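Local coordinates for protein redox-sensing transcriptional repressor Rex (PDB 3WG9) that probably represses transcription as a DNA-binding homodimer that responds to changes in the cellular balance of NADH and NAD(+), at residues V167-D181 with V184-S196. Numbering follows the deposited sequence.
With SO4 (sulfate ion), chain F.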
ATOM      1  N   VAL B 167      22.359   1.634   4.214  1.00 28.51           N
ATOM      2  CA  VAL B 167      22.984   0.338   3.925  1.00 27.89           C
ATOM      3  C   VAL B 167      24.429   0.228   4.459  1.00 30.00           C
ATOM      4  O   VAL B 167      24.782  -0.737   5.158  1.00 31.36           O
ATOM      5  CB  VAL B 167      22.928   0.065   2.386  1.00 30.92           C
ATOM      6  CG1 VAL B 167      23.834  -1.076   1.982  1.00 31.45           C
ATOM      7  CG2 VAL B 167      21.443  -0.206   1.933  1.00 28.77           C
ATOM      8  N   ARG B 168      25.268   1.219   4.205  1.00 32.27           N
ATOM      9  CA  ARG B 168      26.654   1.059   4.682  1.00 34.93           C
ATOM     10  C   ARG B 168      26.717   1.148   6.213  1.00 34.55           C
ATOM     11  O   ARG B 168      27.657   0.621   6.810  1.00 31.00           O
ATOM     12  CB  ARG B 168      27.587   2.085   4.050  1.00 39.35           C
ATOM     13  CG  ARG B 168      27.403   3.478   4.546  1.00 42.59           C
ATOM     14  CD  ARG B 168      28.366   4.425   3.812  1.00 49.80           C
ATOM     15  NE  ARG B 168      28.127   5.780   4.274  1.00 48.46           N
ATOM     16  CZ  ARG B 168      28.443   6.867   3.569  1.00 56.48           C
ATOM     17  NH1 ARG B 168      29.043   6.743   2.396  1.00 54.58           N
ATOM     18  NH2 ARG B 168      28.231   8.072   4.063  1.00 50.88           N
ATOM     19  N   ALA B 169      25.690   1.741   6.860  1.00 32.30           N
ATOM     20  CA  ALA B 169      25.679   1.751   8.315  1.00 29.67           C
ATOM     21  C   ALA B 169      25.153   0.462   8.916  1.00 30.39           C
ATOM     22  O   ALA B 169      25.126   0.329  10.148  1.00 28.32           O
ATOM     23  CB  ALA B 169      24.928   2.964   8.883  1.00 32.14           C
ATOM     24  N   GLY B 170      24.763  -0.492   8.059  1.00 27.94           N
ATOM     25  CA  GLY B 170      24.304  -1.780   8.538  1.00 29.12           C
ATOM     26  C   GLY B 170      22.805  -1.998   8.632  1.00 28.89           C
ATOM     27  O   GLY B 170      22.350  -2.886   9.330  1.00 28.59           O
ATOM     28  N   ILE B 171      22.021  -1.134   7.997  1.00 28.02           N
ATOM     29  CA  ILE B 171      20.548  -1.304   8.068  1.00 28.93           C
ATOM     30  C   ILE B 171      20.141  -2.659   7.496  1.00 27.32           C
ATOM     31  O   ILE B 171      20.775  -3.184   6.571  1.00 27.59           O
ATOM     32  CB  ILE B 171      19.785  -0.134   7.317  1.00 28.23           C
ATOM     33  CG1 ILE B 171      18.377   0.043   7.906  1.00 30.10           C
ATOM     34  CG2 ILE B 171      19.648  -0.390   5.807  1.00 28.62           C
ATOM     35  CD1 ILE B 171      18.412   0.880   9.102  1.00 32.24           C
ATOM     36  N   LYS B 172      19.077  -3.259   8.023  1.00 26.31           N
ATOM     37  CA  LYS B 172      18.681  -4.600   7.491  1.00 26.37           C
ATOM     38  C   LYS B 172      17.532  -4.552   6.492  1.00 24.78           C
ATOM     39  O   LYS B 172      17.354  -5.462   5.669  1.00 24.87           O
ATOM     40  CB  LYS B 172      18.275  -5.567   8.615  1.00 26.42           C
ATOM     41  CG  LYS B 172      19.390  -5.776   9.707  1.00 33.02           C
ATOM     42  CD  LYS B 172      18.843  -6.787  10.764  1.00 40.57           C
ATOM     43  CE  LYS B 172      19.924  -7.223  11.779  1.00 50.57           C
ATOM     44  NZ  LYS B 172      20.438  -6.051  12.537  1.00 52.77           N
ATOM     45  N   ALA B 173      16.721  -3.494   6.572  1.00 23.66           N
ATOM     46  CA  ALA B 173      15.574  -3.356   5.676  1.00 23.95           C
ATOM     47  C   ALA B 173      15.264  -1.881   5.519  1.00 25.64           C
ATOM     48  O   ALA B 173      15.480  -1.078   6.471  1.00 23.71           O
ATOM     49  CB  ALA B 173      14.365  -3.978   6.370  1.00 25.03           C
ATOM     50  N   ILE B 174      14.666  -1.581   4.368  1.00 22.97           N
ATOM     51  CA  ILE B 174      14.203  -0.262   4.036  1.00 24.39           C
ATOM     52  C   ILE B 174      12.773  -0.355   3.581  1.00 24.61           C
ATOM     53  O   ILE B 174      12.411  -1.191   2.709  1.00 23.54           O
ATOM     54  CB  ILE B 174      15.078   0.345   2.884  1.00 24.19           C
ATOM     55  CG1 ILE B 174      16.464   0.685   3.495  1.00 26.63           C
ATOM     56  CG2 ILE B 174      14.403   1.626   2.334  1.00 25.88           C
ATOM     57  CD1 ILE B 174      17.485   1.177   2.447  1.00 35.46           C
ATOM     58  N   TRP B 175      11.942   0.487   4.197  1.00 24.96           N
ATOM     59  CA  TRP B 175      10.530   0.597   3.772  1.00 24.04           C
ATOM     60  C   TRP B 175      10.413   1.920   3.015  1.00 25.29           C
ATOM     61  O   TRP B 175      10.564   3.009   3.579  1.00 26.53           O
ATOM     62  CB  TRP B 175       9.619   0.532   5.015  1.00 25.06           C
ATOM     63  CG  TRP B 175       8.173   0.262   4.725  1.00 22.79           C
ATOM     64  CD1 TRP B 175       7.667  -0.474   3.675  1.00 27.49           C
ATOM     65  CD2 TRP B 175       7.053   0.667   5.503  1.00 24.43           C
ATOM     66  NE1 TRP B 175       6.284  -0.580   3.775  1.00 24.39           N
ATOM     67  CE2 TRP B 175       5.881   0.140   4.875  1.00 23.69           C
ATOM     68  CE3 TRP B 175       6.915   1.387   6.687  1.00 27.93           C
ATOM     69  CZ2 TRP B 175       4.603   0.400   5.340  1.00 25.36           C
ATOM     70  CZ3 TRP B 175       5.620   1.632   7.175  1.00 27.63           C
ATOM     71  CH2 TRP B 175       4.487   1.078   6.534  1.00 25.58           C
ATOM     72  N   ASN B 176      10.233   1.836   1.701  1.00 26.69           N
ATOM     73  CA  ASN B 176      10.470   2.997   0.835  1.00 28.26           C
ATOM     74  C   ASN B 176       9.119   3.586   0.362  1.00 28.03           C
ATOM     75  O   ASN B 176       8.442   2.927  -0.388  1.00 26.01           O
ATOM     76  CB  ASN B 176      11.260   2.553  -0.407  1.00 29.74           C
ATOM     77  CG  ASN B 176      11.404   3.670  -1.448  1.00 33.36           C
ATOM     78  OD1 ASN B 176      11.460   4.867  -1.108  1.00 30.66           O
ATOM     79  ND2 ASN B 176      11.382   3.284  -2.731  1.00 33.59           N
ATOM     80  N   PHE B 177       8.754   4.788   0.794  1.00 27.53           N
ATOM     81  CA  PHE B 177       7.508   5.446   0.327  1.00 30.72           C
ATOM     82  C   PHE B 177       7.635   6.288  -0.948  1.00 34.54           C
ATOM     83  O   PHE B 177       6.642   6.856  -1.416  1.00 34.66           O
ATOM     84  CB  PHE B 177       6.940   6.339   1.407  1.00 28.61           C
ATOM     85  CG  PHE B 177       6.218   5.562   2.458  1.00 27.72           C
ATOM     86  CD1 PHE B 177       4.845   5.342   2.332  1.00 31.83           C
ATOM     87  CD2 PHE B 177       6.945   4.910   3.439  1.00 27.15           C
ATOM     88  CE1 PHE B 177       4.152   4.583   3.271  1.00 31.46           C
ATOM     89  CE2 PHE B 177       6.266   4.148   4.398  1.00 29.55           C
ATOM     90  CZ  PHE B 177       4.888   3.966   4.290  1.00 30.54           C
ATOM     91  N   LEU B 178       8.849   6.418  -1.459  1.00 36.59           N
ATOM     92  CA  LEU B 178       9.035   7.240  -2.639  1.00 42.27           C
ATOM     93  C   LEU B 178       8.690   6.459  -3.869  1.00 44.69           C
ATOM     94  O   LEU B 178       9.082   5.297  -3.981  1.00 43.66           O
ATOM     95  CB  LEU B 178      10.456   7.745  -2.788  1.00 43.14           C
ATOM     96  CG  LEU B 178      11.498   7.961  -1.691  1.00 49.58           C
ATOM     97  CD1 LEU B 178      12.390   9.097  -2.214  1.00 52.79           C
ATOM     98  CD2 LEU B 178      11.009   8.226  -0.267  1.00 49.03           C
ATOM     99  N   PRO B 179       8.051   7.136  -4.838  1.00 48.58           N
ATOM    100  CA  PRO B 179       7.515   6.493  -6.016  1.00 50.93           C
ATOM    101  C   PRO B 179       8.629   6.136  -6.979  1.00 53.22           C
ATOM    102  O   PRO B 179       8.421   6.243  -8.175  1.00 56.27           O
ATOM    103  CB  PRO B 179       6.627   7.590  -6.629  1.00 52.70           C
ATOM    104  CG  PRO B 179       7.324   8.866  -6.279  1.00 54.47           C
ATOM    105  CD  PRO B 179       7.900   8.604  -4.888  1.00 49.39           C
ATOM    106  N   ILE B 180       9.769   5.692  -6.472  1.00 53.82           N
ATOM    107  CA  ILE B 180      10.898   5.215  -7.275  1.00 56.58           C
ATOM    108  C   ILE B 180      11.555   3.953  -6.682  1.00 56.54           C
ATOM    109  O   ILE B 180      11.681   3.822  -5.476  1.00 55.56           O
ATOM    110  CB  ILE B 180      11.938   6.316  -7.345  1.00 58.14           C
ATOM    111  CG1 ILE B 180      11.522   7.315  -8.429  1.00 62.54           C
ATOM    112  CG2 ILE B 180      13.338   5.761  -7.577  1.00 60.03           C
ATOM    113  CD1 ILE B 180      12.338   8.585  -8.377  1.00 66.87           C
ATOM    114  N   ASP B 181      11.970   3.028  -7.531  1.00 57.11           N
ATOM    115  CA  ASP B 181      12.553   1.773  -7.078  1.00 57.06           C
ATOM    116  C   ASP B 181      14.087   1.834  -6.843  1.00 56.22           C
ATOM    117  O   ASP B 181      14.898   1.856  -7.788  1.00 57.91           O
ATOM    118  CB  ASP B 181      12.113   0.615  -7.980  1.00 57.38           C
ATOM    119  CG  ASP B 181      10.631   0.235  -7.770  1.00 62.29           C
ATOM    120  OD1 ASP B 181       9.860   1.000  -7.134  1.00 65.20           O
ATOM    121  OD2 ASP B 181      10.228  -0.861  -8.212  1.00 66.27           O
ATOM    122  N   VAL B 184      19.542  -1.664  -3.642  1.00 39.80           N
ATOM    123  CA  VAL B 184      20.214  -2.096  -2.396  1.00 36.99           C
ATOM    124  C   VAL B 184      20.818  -3.468  -2.679  1.00 37.89           C
ATOM    125  O   VAL B 184      20.382  -4.172  -3.600  1.00 36.95           O
ATOM    126  CB  VAL B 184      19.205  -2.242  -1.187  1.00 36.56           C
ATOM    127  CG1 VAL B 184      18.506  -0.866  -0.848  1.00 39.10           C
ATOM    128  CG2 VAL B 184      18.177  -3.239  -1.509  1.00 33.77           C
ATOM    129  N   PRO B 185      21.779  -3.885  -1.846  1.00 37.35           N
ATOM    130  CA  PRO B 185      22.390  -5.196  -1.993  1.00 37.89           C
ATOM    131  C   PRO B 185      21.323  -6.245  -1.750  1.00 39.09           C
ATOM    132  O   PRO B 185      20.340  -6.009  -1.027  1.00 36.46           O
ATOM    133  CB  PRO B 185      23.456  -5.225  -0.872  1.00 38.70           C
ATOM    134  CG  PRO B 185      23.806  -3.791  -0.646  1.00 38.93           C
ATOM    135  CD  PRO B 185      22.551  -2.974  -0.970  1.00 37.57           C
ATOM    136  N   ASP B 186      21.551  -7.428  -2.289  1.00 40.96           N
ATOM    137  CA  ASP B 186      20.567  -8.490  -2.283  1.00 42.91           C
ATOM    138  C   ASP B 186      20.232  -8.946  -0.868  1.00 41.65           C
ATOM    139  O   ASP B 186      19.175  -9.545  -0.636  1.00 42.08           O
ATOM    140  CB  ASP B 186      21.087  -9.700  -3.060  1.00 45.54           C
ATOM    141  CG  ASP B 186      20.964  -9.534  -4.563  1.00 54.37           C
ATOM    142  OD1 ASP B 186      20.392  -8.536  -5.038  1.00 57.66           O
ATOM    143  OD2 ASP B 186      21.455 -10.420  -5.294  1.00 61.80           O
ATOM    144  N   ASP B 187      21.113  -8.674   0.087  1.00 38.38           N
ATOM    145  CA  ASP B 187      20.858  -9.182   1.436  1.00 36.13           C
ATOM    146  C   ASP B 187      19.990  -8.215   2.259  1.00 34.60           C
ATOM    147  O   ASP B 187      19.566  -8.568   3.360  1.00 33.29           O
ATOM    148  CB  ASP B 187      22.190  -9.421   2.196  1.00 35.18           C
ATOM    149  CG  ASP B 187      23.005  -8.154   2.313  1.00 36.35           C
ATOM    150  OD1 ASP B 187      23.528  -7.747   1.264  1.00 37.35           O
ATOM    151  OD2 ASP B 187      23.110  -7.505   3.423  1.00 36.69           O
ATOM    152  N   VAL B 188      19.803  -6.995   1.762  1.00 31.36           N
ATOM    153  CA  VAL B 188      19.021  -5.972   2.439  1.00 30.46           C
ATOM    154  C   VAL B 188      17.580  -6.120   1.950  1.00 29.72           C
ATOM    155  O   VAL B 188      17.333  -6.231   0.749  1.00 30.37           O
ATOM    156  CB  VAL B 188      19.537  -4.546   2.078  1.00 29.58           C
ATOM    157  CG1 VAL B 188      18.635  -3.415   2.699  1.00 27.95           C
ATOM    158  CG2 VAL B 188      21.019  -4.392   2.598  1.00 33.77           C
ATOM    159  N   ILE B 189      16.624  -6.133   2.861  1.00 29.03           N
ATOM    160  CA  ILE B 189      15.206  -6.226   2.449  1.00 28.06           C
ATOM    161  C   ILE B 189      14.765  -4.859   1.934  1.00 29.43           C
ATOM    162  O   ILE B 189      14.972  -3.875   2.637  1.00 27.53           O
ATOM    163  CB  ILE B 189      14.305  -6.643   3.624  1.00 28.16           C
ATOM    164  CG1 ILE B 189      14.633  -8.077   4.046  1.00 29.18           C
ATOM    165  CG2 ILE B 189      12.801  -6.635   3.208  1.00 28.95           C
ATOM    166  CD1 ILE B 189      14.449  -8.359   5.572  1.00 29.18           C
ATOM    167  N   LEU B 190      14.196  -4.770   0.722  1.00 25.84           N
ATOM    168  CA  LEU B 190      13.704  -3.461   0.263  1.00 26.78           C
ATOM    169  C   LEU B 190      12.238  -3.611  -0.069  1.00 27.74           C
ATOM    170  O   LEU B 190      11.904  -4.439  -0.905  1.00 30.56           O
ATOM    171  CB  LEU B 190      14.416  -2.963  -0.999  1.00 27.87           C
ATOM    172  CG  LEU B 190      13.783  -1.739  -1.723  1.00 33.93           C
ATOM    173  CD1 LEU B 190      13.707  -0.425  -0.852  1.00 32.74           C
ATOM    174  CD2 LEU B 190      14.567  -1.444  -2.987  1.00 33.02           C
ATOM    175  N   GLU B 191      11.363  -2.898   0.638  1.00 24.10           N
ATOM    176  CA  GLU B 191       9.921  -3.014   0.347  1.00 25.38           C
ATOM    177  C   GLU B 191       9.458  -1.645  -0.172  1.00 26.05           C
ATOM    178  O   GLU B 191       9.508  -0.644   0.574  1.00 23.41           O
ATOM    179  CB  GLU B 191       9.163  -3.394   1.642  1.00 23.95           C
ATOM    180  CG  GLU B 191       7.615  -3.257   1.583  1.00 24.56           C
ATOM    181  CD  GLU B 191       6.951  -4.230   0.579  1.00 29.28           C
ATOM    182  OE1 GLU B 191       7.660  -5.047  -0.067  1.00 30.11           O
ATOM    183  OE2 GLU B 191       5.699  -4.124   0.436  1.00 26.36           O
ATOM    184  N   ASN B 192       9.144  -1.590  -1.472  1.00 26.80           N
ATOM    185  CA  ASN B 192       8.680  -0.358  -2.098  1.00 29.83           C
ATOM    186  C   ASN B 192       7.189  -0.268  -1.949  1.00 30.89           C
ATOM    187  O   ASN B 192       6.413  -1.205  -2.281  1.00 31.61           O
ATOM    188  CB  ASN B 192       9.084  -0.201  -3.587  1.00 30.84           C
ATOM    189  CG  ASN B 192      10.582  -0.284  -3.827  1.00 34.24           C
ATOM    190  OD1 ASN B 192      11.378   0.515  -3.310  1.00 34.86           O
ATOM    191  ND2 ASN B 192      10.977  -1.255  -4.641  1.00 34.09           N
ATOM    192  N   VAL B 193       6.764   0.845  -1.360  1.00 30.54           N
ATOM    193  CA  VAL B 193       5.341   1.055  -1.269  1.00 32.23           C
ATOM    194  C   VAL B 193       4.977   1.655  -2.619  1.00 33.63           C
ATOM    195  O   VAL B 193       5.523   2.679  -3.081  1.00 37.54           O
ATOM    196  CB  VAL B 193       4.957   2.037  -0.111  1.00 31.99           C
ATOM    197  CG1 VAL B 193       3.469   2.210  -0.017  1.00 31.21           C
ATOM    198  CG2 VAL B 193       5.432   1.531   1.297  1.00 30.03           C
ATOM    199  N   HIS B 194       3.929   1.117  -3.165  1.00 34.68           N
ATOM    200  CA  HIS B 194       3.485   1.500  -4.485  1.00 33.20           C
ATOM    201  C   HIS B 194       2.027   1.892  -4.243  1.00 31.86           C
ATOM    202  O   HIS B 194       1.160   1.171  -4.616  1.00 30.86           O
ATOM    203  CB  HIS B 194       3.542   0.214  -5.363  1.00 34.97           C
ATOM    204  CG  HIS B 194       4.954  -0.242  -5.685  1.00 35.20           C
ATOM    205  ND1 HIS B 194       5.877   0.577  -6.299  1.00 35.72           N
ATOM    206  CD2 HIS B 194       5.560  -1.451  -5.532  1.00 34.72           C
ATOM    207  CE1 HIS B 194       7.007  -0.083  -6.464  1.00 34.15           C
ATOM    208  NE2 HIS B 194       6.845  -1.311  -5.995  1.00 36.57           N
ATOM    209  N   LEU B 195       1.753   3.047  -3.624  1.00 32.28           N
ATOM    210  CA  LEU B 195       0.359   3.523  -3.484  1.00 32.56           C
ATOM    211  C   LEU B 195      -0.422   3.571  -4.806  1.00 32.33           C
ATOM    212  O   LEU B 195      -1.624   3.370  -4.840  1.00 31.34           O
ATOM    213  CB  LEU B 195       0.392   4.956  -2.930  1.00 32.39           C
ATOM    214  CG  LEU B 195       0.910   5.075  -1.484  1.00 36.23           C
ATOM    215  CD1 LEU B 195       0.703   6.543  -0.971  1.00 37.64           C
ATOM    216  CD2 LEU B 195       0.121   4.139  -0.574  1.00 38.05           C
ATOM    217  N   SER B 196       0.249   3.965  -5.888  1.00 32.62           N
ATOM    218  CA  SER B 196      -0.450   3.961  -7.191  1.00 33.59           C
ATOM    219  C   SER B 196      -1.003   2.589  -7.574  1.00 32.45           C
ATOM    220  O   SER B 196      -2.021   2.493  -8.303  1.00 35.23           O
ATOM    221  CB  SER B 196       0.473   4.589  -8.275  1.00 35.60           C
ATOM    222  OG  SER B 196       1.361   3.585  -8.711  1.00 38.51           O
TER
HETATM  223  S   SO4 F 902       7.335  -5.302  -7.200  1.00 73.54           S
HETATM  224  O1  SO4 F 902       8.136  -4.083  -7.315  1.00 69.13           O
HETATM  225  O2  SO4 F 902       6.137  -5.167  -8.024  1.00 72.06           O
HETATM  226  O3  SO4 F 902       8.109  -6.441  -7.711  1.00 71.94           O
HETATM  227  O4  SO4 F 902       6.887  -5.500  -5.818  1.00 71.82           O
HETATM  228  O   HOH W   1      18.578  -7.758   5.931  1.00 24.68           O
HETATM  229  O   HOH W   2       8.218   2.956  -4.214  1.00 38.45           O
HETATM  230  O   HOH W   3       9.005  -2.937  -6.362  1.00 42.19           O
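Parallel strands 173-176 and 189-192 form one edge of the Rossmann sheet, joined by five backbone hydrogen bonds whose donors alternate between the two segments, from Ile189 N-Lys172 O to Val193 N-Asn176 O. Beyond the strands, Val193 CG2 sits over the centre of the Phe177 ring in a CH-pi contact, 3.8 Å from the centroid, and also lies 3.4 Å from Trp175 NE1. Both Phe177 and Val193 belong to the NADH site, empty here. Trp175 and Glu191 run side by side, Glu191 CG at the ring edge 3.5 Å from Trp175 CD1. Ser198 OG of the second subunit hydrogen-bonds Trp175 NE1 and Glu191 OE2; Arg205 of the second subunit and Arg13 of the same chain form salt bridges with Glu191 OE1.

On the opposite sheet face, with Ile174 and Leu190, Asn176 (CG anti to the backbone N, chi1 173°) sends ND2 to Asn192 OD1 (2.8 Å, 176° at the hydrogen) and to Ile180 O, both in its amide plane; the Asn192 amide stands nearly perpendicular. Asn176 OD1 accepts Leu178 N, above the carbonyl plane, in an Asx turn. Asp181 OD1 lies at the His194 ring edge, 3.1 Å from CE1; both residues have been seen to bind zinc in this protein. Here a water links Asp181 OD2, Asn192 ND2 and His194 NE2, and a sulfate bonds weakly to NE2. Ile174 CG2 meets Leu190 CD1 at 3.9 Å. Strand 173-176 also pairs with strand 149-152, helix 159-168 covers Ile174, and helix 94-102 packs on Trp175 and Phe177.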